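Local structure of 4-hydroxybenzoyl-CoA thioesterase (Staphylococcus aureus, 6FDG) at residues S55-L60 with G105-I110. The protein is a hotdog-fold thioesterase of the vitamin K2 pathway, which probably hydrolyses the thioester of DHNA-CoA. Residues are numbered along the deposited sequence; the frame is centred on the assembly and turned at random.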
loop_
_atom_site.group_PDB
_atom_site.type_symbol
_atom_site.label_atom_id
_atom_site.label_comp_id
_atom_site.label_asym_id
_atom_site.label_seq_id
_atom_site.Cartn_x
_atom_site.Cartn_y
_atom_site.Cartn_z
ATOM N N SER A 55 -7.792 -9.731 -15.967
ATOM C CA SER A 55 -7.038 -8.860 -16.846
ATOM C C SER A 55 -5.831 -8.189 -16.115
ATOM O O SER A 55 -6.042 -7.042 -15.621
ATOM C CB SER A 55 -7.927 -7.844 -17.439
ATOM O OG SER A 55 -7.320 -7.108 -18.447
ATOM N N PRO A 56 -4.735 -8.825 -16.138
ATOM C CA PRO A 56 -3.572 -8.194 -15.508
ATOM C C PRO A 56 -2.809 -7.294 -16.396
ATOM O O PRO A 56 -2.768 -7.402 -17.634
ATOM C CB PRO A 56 -2.733 -9.383 -15.128
ATOM C CG PRO A 56 -2.967 -10.389 -16.235
ATOM C CD PRO A 56 -4.426 -10.207 -16.511
ATOM N N VAL A 57 -2.144 -6.347 -15.723
ATOM C CA VAL A 57 -1.095 -5.456 -16.396
ATOM C C VAL A 57 0.111 -6.192 -16.734
ATOM O O VAL A 57 0.697 -6.821 -15.808
ATOM C CB VAL A 57 -0.847 -4.271 -15.475
ATOM C CG1 VAL A 57 0.293 -3.468 -16.050
ATOM C CG2 VAL A 57 -2.065 -3.438 -15.356
ATOM N N THR A 58 0.627 -6.120 -17.931
ATOM C CA THR A 58 1.818 -6.708 -18.405
ATOM C C THR A 58 2.941 -5.741 -18.685
ATOM O O THR A 58 4.121 -6.146 -18.811
ATOM C CB THR A 58 1.556 -7.630 -19.637
ATOM O OG1 THR A 58 1.137 -6.800 -20.725
ATOM C CG2 THR A 58 0.627 -8.757 -19.207
ATOM N N ASP A 59 2.648 -4.424 -18.718
ATOM C CA ASP A 59 3.691 -3.400 -18.908
ATOM C C ASP A 59 3.175 -2.165 -18.310
ATOM O O ASP A 59 1.987 -1.773 -18.520
ATOM C CB ASP A 59 3.997 -3.117 -20.372
ATOM C CG ASP A 59 5.195 -2.345 -20.584
ATOM O OD1 ASP A 59 6.281 -2.898 -20.422
ATOM O OD2 ASP A 59 5.079 -1.171 -20.885
ATOM N N LEU A 60 3.974 -1.421 -17.573
ATOM C CA LEU A 60 3.617 -0.179 -16.870
ATOM C C LEU A 60 4.649 0.876 -17.241
ATOM O O LEU A 60 5.888 0.570 -17.107
ATOM C CB LEU A 60 3.562 -0.366 -15.353
ATOM C CG LEU A 60 3.449 0.913 -14.517
ATOM C CD1 LEU A 60 2.064 1.568 -14.699
ATOM C CD2 LEU A 60 3.660 0.538 -13.080
ATOM N N GLY A 105 1.447 8.352 -18.789
ATOM C CA GLY A 105 1.935 6.951 -18.652
ATOM C C GLY A 105 1.111 6.054 -19.485
ATOM O O GLY A 105 0.229 6.510 -20.325
ATOM N N SER A 106 1.331 4.758 -19.365
ATOM C CA SER A 106 0.631 3.764 -20.122
ATOM C C SER A 106 0.626 2.453 -19.398
ATOM O O SER A 106 1.486 2.169 -18.531
ATOM C CB SER A 106 1.212 3.558 -21.502
ATOM O OG SER A 106 2.549 3.139 -21.473
ATOM N N THR A 107 -0.349 1.609 -19.681
ATOM C CA THR A 107 -0.437 0.223 -19.218
ATOM C C THR A 107 -0.852 -0.707 -20.317
ATOM O O THR A 107 -1.929 -0.426 -20.985
ATOM C CB THR A 107 -1.398 0.022 -18.077
ATOM O OG1 THR A 107 -2.727 0.466 -18.497
ATOM C CG2 THR A 107 -0.995 0.761 -16.782
ATOM N N GLU A 108 -0.148 -1.811 -20.527
ATOM C CA GLU A 108 -0.623 -2.908 -21.418
ATOM C C GLU A 108 -1.328 -3.885 -20.562
ATOM O O GLU A 108 -0.861 -4.290 -19.481
ATOM C CB GLU A 108 0.589 -3.493 -22.105
ATOM C CG GLU A 108 0.167 -4.657 -23.097
ATOM C CD GLU A 108 1.413 -5.269 -23.661
ATOM O OE1 GLU A 108 2.214 -5.774 -22.850
ATOM O OE2 GLU A 108 1.573 -5.268 -24.866
ATOM N N LEU A 109 -2.497 -4.376 -21.053
ATOM C CA LEU A 109 -3.402 -5.317 -20.377
ATOM C C LEU A 109 -3.618 -6.503 -21.326
ATOM O O LEU A 109 -3.736 -6.292 -22.552
ATOM C CB LEU A 109 -4.727 -4.743 -20.029
ATOM C CG LEU A 109 -4.911 -3.781 -18.894
ATOM C CD1 LEU A 109 -4.932 -4.515 -17.652
ATOM C CD2 LEU A 109 -3.979 -2.623 -18.819
ATOM N N ILE A 110 -3.712 -7.664 -20.775
ATOM C CA ILE A 110 -4.129 -8.931 -21.480
ATOM C C ILE A 110 -5.311 -9.462 -20.699
ATOM O O ILE A 110 -5.618 -9.046 -19.600
ATOM C CB ILE A 110 -2.988 -9.964 -21.664
ATOM C CG1 ILE A 110 -2.457 -10.438 -20.303
ATOM C CG2 ILE A 110 -1.908 -9.355 -22.480
ATOM C CD1 ILE A 110 -1.481 -11.595 -20.272
#
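T58 turns OG1 into the position between its backbone N and carbonyl carbon (chi1 67°), and E108 runs extended from CB with CG anti to its backbone N (chi1 -179°). These torsions bring the T58 hydroxyl to the E108 carboxylate. T58 OG1 donates to E108 OE1 over 2.6 Å, on the anti side and 30° out of the carboxylate plane. The same two residues are joined through the backbone, where T58 N gives a nearly straight bond of 2.8 Å to E108 O. E108 N in turn donates to D59 O at 2.9 Å. T58 and D59 thus both face E108, which makes a classic beta bulge in the antiparallel pairing of strands 57-64 and 101-113 of the hotdog sheet. D59 and L60 also pair with a strand of the second subunit, so the sheet continues across the interface. D59 OD1 takes a hydrogen bond from N63 ND2 of that subunit. On the face toward helix 26-41, V57 CG2 meets L109 CD1 at 3.8 Å, and L60 CD1 packs at the same distance on T107 CG2. R34 of that helix touches V57, T107 and L109. From the bulge itself, the T58 methyl CG2 reaches I110 CG1 at 3.7 Å, the two side chains crossing at about a right angle. I110 N donates to P56 O. S55 OG reaches I110 O at 2.8 Å from above the carbonyl plane.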